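Local coordinates for protein similar to phosphinothricin acetyltransferase (PDB 1VHS) that probably inactivates the herbicide phosphinothricin by transferring an acetyl group to it from acetyl-CoA, at residues 10-15 with 62-67; 128-133 with 156-161. All blocks are in the same frame, centred on the assembly; numbering follows the deposited sequence.

Contact 1 (10-15 with 62-67); sequences HRDLEA and GNVAAW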
# COMPACT_ATOMS: atom_id res chain seq x y z
N HIS A 10 -8.26 -4.61 -15.36
CA HIS A 10 -8.60 -5.97 -14.99
C HIS A 10 -7.51 -7.00 -15.29
O HIS A 10 -7.23 -7.86 -14.46
CB HIS A 10 -9.91 -6.39 -15.67
CG HIS A 10 -10.44 -7.71 -15.19
ND1 HIS A 10 -9.74 -8.89 -15.33
CD2 HIS A 10 -11.59 -8.02 -14.54
CE1 HIS A 10 -10.44 -9.88 -14.80
NE2 HIS A 10 -11.56 -9.38 -14.31
N ARG A 11 -6.88 -6.90 -16.46
CA ARG A 11 -5.83 -7.86 -16.82
C ARG A 11 -4.61 -7.75 -15.91
O ARG A 11 -3.71 -8.58 -15.99
CB ARG A 11 -5.42 -7.70 -18.29
CG ARG A 11 -4.68 -6.42 -18.62
CD ARG A 11 -4.70 -6.14 -20.12
NE ARG A 11 -3.82 -7.01 -20.90
CZ ARG A 11 -2.52 -6.77 -21.09
NH1 ARG A 11 -1.96 -5.70 -20.55
NH2 ARG A 11 -1.80 -7.59 -21.84
N ASP A 12 -4.59 -6.74 -15.04
CA ASP A 12 -3.48 -6.54 -14.11
C ASP A 12 -3.68 -7.29 -12.79
O ASP A 12 -2.72 -7.47 -12.03
CB ASP A 12 -3.31 -5.05 -13.79
CG ASP A 12 -2.91 -4.23 -15.00
OD1 ASP A 12 -3.28 -3.04 -15.04
OD2 ASP A 12 -2.22 -4.77 -15.89
N LEU A 13 -4.90 -7.71 -12.51
CA LEU A 13 -5.19 -8.42 -11.26
C LEU A 13 -4.20 -9.54 -10.98
O LEU A 13 -3.70 -9.68 -9.87
CB LEU A 13 -6.62 -8.96 -11.26
CG LEU A 13 -7.03 -9.70 -9.97
CD1 LEU A 13 -6.90 -8.76 -8.78
CD2 LEU A 13 -8.45 -10.21 -10.11
N GLU A 14 -3.92 -10.35 -12.00
CA GLU A 14 -2.98 -11.47 -11.86
C GLU A 14 -1.61 -11.02 -11.35
O GLU A 14 -1.06 -11.60 -10.41
CB GLU A 14 -2.84 -12.19 -13.22
CG GLU A 14 -1.56 -13.00 -13.40
CD GLU A 14 -0.39 -12.14 -13.84
OE1 GLU A 14 -0.46 -11.54 -14.93
OE2 GLU A 14 0.61 -12.06 -13.08
N ALA A 15 -1.05 -9.98 -11.96
CA ALA A 15 0.25 -9.46 -11.57
C ALA A 15 0.20 -8.79 -10.19
O ALA A 15 1.15 -8.87 -9.42
CB ALA A 15 0.75 -8.46 -12.61
N GLY A 62 7.54 -3.08 -19.57
CA GLY A 62 6.09 -3.15 -19.59
C GLY A 62 5.49 -4.10 -18.58
O GLY A 62 4.27 -4.30 -18.56
N ASN A 63 6.32 -4.71 -17.74
CA ASN A 63 5.83 -5.63 -16.73
C ASN A 63 5.49 -4.88 -15.44
O ASN A 63 6.23 -4.00 -15.02
CB ASN A 63 6.88 -6.70 -16.41
CG ASN A 63 7.35 -7.44 -17.65
OD1 ASN A 63 6.54 -7.99 -18.40
ND2 ASN A 63 8.65 -7.46 -17.86
N VAL A 64 4.36 -5.24 -14.84
CA VAL A 64 3.93 -4.61 -13.59
C VAL A 64 4.90 -5.04 -12.48
O VAL A 64 4.97 -6.22 -12.15
CB VAL A 64 2.51 -5.04 -13.21
CG1 VAL A 64 2.11 -4.40 -11.88
CG2 VAL A 64 1.53 -4.62 -14.31
N ALA A 65 5.63 -4.08 -11.92
CA ALA A 65 6.60 -4.35 -10.87
C ALA A 65 6.16 -3.93 -9.47
O ALA A 65 6.78 -4.30 -8.48
CB ALA A 65 7.92 -3.68 -11.20
N ALA A 66 5.09 -3.14 -9.39
CA ALA A 66 4.61 -2.66 -8.09
C ALA A 66 3.26 -2.00 -8.26
O ALA A 66 2.81 -1.76 -9.38
CB ALA A 66 5.61 -1.65 -7.52
N TRP A 67 2.59 -1.71 -7.14
CA TRP A 67 1.31 -1.04 -7.20
C TRP A 67 1.05 -0.18 -5.98
O TRP A 67 1.65 -0.38 -4.92
CB TRP A 67 0.15 -2.03 -7.42
CG TRP A 67 0.06 -3.24 -6.51
CD1 TRP A 67 0.59 -4.47 -6.73
CD2 TRP A 67 -0.70 -3.34 -5.29
NE1 TRP A 67 0.21 -5.34 -5.74
CE2 TRP A 67 -0.58 -4.67 -4.84
CE3 TRP A 67 -1.46 -2.43 -4.54
CZ2 TRP A 67 -1.21 -5.13 -3.68
CZ3 TRP A 67 -2.08 -2.89 -3.38
CH2 TRP A 67 -1.95 -4.22 -2.96
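Val64 and Asp12 are brought together by two first torsions. Val64 keeps CG1 anti to its own backbone N (chi1 178°), which sets CG2 beside that N and aims it at segment 10-15. There, Asp12 swings CG opposite its carbonyl carbon (chi1 -65°), and the two side chains cross at about a right angle, with Asp12 OD2 4.1 Å from Val64 CG2. Ala15 comes from another side: its CB lies 3.9 Å from Val64 CB, on the flank that bears the lone hydrogen, and at 4.3 Å from each of CG1 and CG2. Alanine suits a helix position whose CA comes within 6.4 Å of the strand CA of Val64, because one methyl fills so short a gap. Valine, branched at CB, belongs naturally in a strand and offers a broad apolar surface close to the backbone, which also reaches Ile19 of helix 13-24 and Val56 of strand 54-58. Just beyond, Ala65 and Ala66 both face Ala57 in a classic beta bulge, and Trp67 stacks on Tyr88, a predicted acetyl-CoA-binding residue. Asp12 OD1 accepts a hydrogen bond from Glu9 N and pairs with Arg6 NH1 in a salt bridge; OD2 also has a hydrogen-bond partner outside the two segments. Within segment 10-15, Leu13 N bonds His10 O at 3.0 Å. No hydrogen bond crosses between the segments, so this small interface of 133 Å² rests on van der Waals contact, apolar at Ala15, while the carboxylate merely borders a methyl, its charge probably balanced by the arginine.

Contact 2 (128-133 with 156-161); sequences PSLKLF and DLKILG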
# COMPACT_ATOMS: atom_id res chain seq x y z
N PRO A 128 12.60 -0.15 7.74
CA PRO A 128 12.83 0.53 6.45
C PRO A 128 11.61 1.32 5.98
O PRO A 128 11.73 2.49 5.60
CB PRO A 128 13.17 -0.62 5.51
CG PRO A 128 13.91 -1.56 6.42
CD PRO A 128 13.03 -1.56 7.66
N SER A 129 10.44 0.69 6.00
CA SER A 129 9.22 1.37 5.57
C SER A 129 8.86 2.49 6.52
O SER A 129 8.41 3.55 6.08
CB SER A 129 8.06 0.38 5.46
OG SER A 129 8.26 -0.53 4.39
N LEU A 130 9.05 2.27 7.82
CA LEU A 130 8.72 3.28 8.81
C LEU A 130 9.59 4.52 8.60
O LEU A 130 9.10 5.64 8.67
CB LEU A 130 8.92 2.74 10.23
CG LEU A 130 7.97 1.60 10.64
CD1 LEU A 130 8.38 1.05 12.00
CD2 LEU A 130 6.55 2.12 10.68
N LYS A 131 10.87 4.31 8.34
CA LYS A 131 11.78 5.44 8.14
C LYS A 131 11.44 6.20 6.86
O LYS A 131 11.47 7.43 6.84
CB LYS A 131 13.24 4.98 8.12
N LEU A 132 11.13 5.46 5.80
CA LEU A 132 10.77 6.05 4.53
C LEU A 132 9.58 7.00 4.71
O LEU A 132 9.65 8.17 4.32
CB LEU A 132 10.39 4.97 3.51
CG LEU A 132 9.88 5.49 2.16
CD1 LEU A 132 10.95 6.34 1.51
CD2 LEU A 132 9.50 4.32 1.26
N PHE A 133 8.49 6.51 5.29
CA PHE A 133 7.33 7.37 5.50
C PHE A 133 7.61 8.57 6.40
O PHE A 133 7.11 9.67 6.14
CB PHE A 133 6.15 6.55 6.06
CG PHE A 133 5.38 5.80 5.00
CD1 PHE A 133 5.92 4.65 4.41
CD2 PHE A 133 4.14 6.25 4.57
CE1 PHE A 133 5.22 3.97 3.41
CE2 PHE A 133 3.43 5.58 3.57
CZ PHE A 133 3.98 4.44 2.99
N ASP A 156 3.18 -6.22 16.03
CA ASP A 156 2.57 -4.92 16.28
C ASP A 156 2.23 -4.24 14.96
O ASP A 156 2.95 -4.38 13.97
CB ASP A 156 3.55 -4.00 17.02
CG ASP A 156 3.85 -4.43 18.44
OD1 ASP A 156 4.73 -3.80 19.05
OD2 ASP A 156 3.20 -5.38 18.94
N LEU A 157 1.13 -3.50 14.94
CA LEU A 157 0.76 -2.76 13.74
C LEU A 157 0.87 -1.28 14.08
O LEU A 157 0.24 -0.80 15.02
CB LEU A 157 -0.67 -3.07 13.31
CG LEU A 157 -1.09 -2.33 12.02
CD1 LEU A 157 -0.28 -2.88 10.84
CD2 LEU A 157 -2.58 -2.52 11.79
N LYS A 158 1.70 -0.55 13.34
CA LYS A 158 1.82 0.87 13.56
C LYS A 158 1.01 1.60 12.50
O LYS A 158 0.93 1.16 11.35
CB LYS A 158 3.28 1.33 13.47
CG LYS A 158 4.06 1.14 14.75
CD LYS A 158 5.41 1.84 14.70
CE LYS A 158 6.11 1.75 16.05
NZ LYS A 158 7.28 2.67 16.11
N ILE A 159 0.38 2.70 12.90
CA ILE A 159 -0.39 3.50 11.97
C ILE A 159 0.32 4.83 11.84
O ILE A 159 0.55 5.51 12.85
CB ILE A 159 -1.83 3.78 12.47
CG1 ILE A 159 -2.54 2.46 12.80
CG2 ILE A 159 -2.62 4.54 11.40
CD1 ILE A 159 -2.41 1.41 11.73
N LEU A 160 0.72 5.18 10.62
CA LEU A 160 1.39 6.45 10.38
C LEU A 160 0.43 7.32 9.60
O LEU A 160 -0.30 6.84 8.74
CB LEU A 160 2.68 6.24 9.58
CG LEU A 160 3.94 5.89 10.37
CD1 LEU A 160 3.73 4.68 11.24
CD2 LEU A 160 5.08 5.66 9.39
N GLY A 161 0.42 8.61 9.91
CA GLY A 161 -0.48 9.48 9.20
C GLY A 161 0.13 10.80 8.82
O GLY A 161 1.13 11.23 9.38
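Leu130 and Phe133, one helical turn apart, meet Lys158 and Leu160, alternate residues of a strand, where helix 127-135 lies against the central sheet of the GNAT fold. Helix and strand segments run nearly parallel, at 17°, with their axes 10.2 Å apart, a spacing that large apolar side chains fill. The apolar contacts come first. Leu160 holds CG anti to its carbonyl carbon (chi1 -86°), and its fork spreads two methyls toward the helix: CD1 meets Leu130 CD2 at 3.8 Å, while CD2 sits between that same Leu130 methyl and Phe133 CB, 3.6 Å from the latter and oblique to the phenyl ring. The two leucines cross at about a right angle. Ile122 and Ala120 of strand 117-123 continue this buried layer beneath Leu130 and Phe133. Phe133 also touches Leu103; a flat ring suits this buried place between helix 98-109 and the sheet. The second kind of contact is amphipathic. Lysine fits at 158 because its extended aliphatic shaft can cross the leucine's end at about a right angle, Lys158 CD standing 4.1 Å from Leu130 CD1, while NZ goes on to a salt bridge with Glu140 OE1. The aromatic contact is edge-to-face, between Phe133 and Phe138. The side chain of Phe133 lies about 4 Å from that of Ile87, which with Pro128 belongs to the predicted acetyl-CoA site. One turn back, Ser129 O accepts the 3.1 Å backbone bond from Phe133 N and also lies in the phenyl plane at its edge, 3.2 Å from Phe133 CD1.

Overall arrangement
From the N terminus, strand 4-7 leads into helix 13-24, whose start is met again when the chain returns as strand 64-72; contact 1 thereby closes a loop holding the rest of helix 13-24, helix 42-46 and strand 54-58. The chain then builds strand 82-89, helix 98-109 and strand 117-123 before contact 2 opens. That contact closes a shorter loop, in which strand 139-150 forms an outer edge of the sheet and strand 153-163 turns back between it and strand 117-123. The loops follow in series, neither nested nor crossed. Their centres lie 25 Å apart, on opposite sides of the chain's centre, each joining a helix to the same seven-stranded mixed sheet.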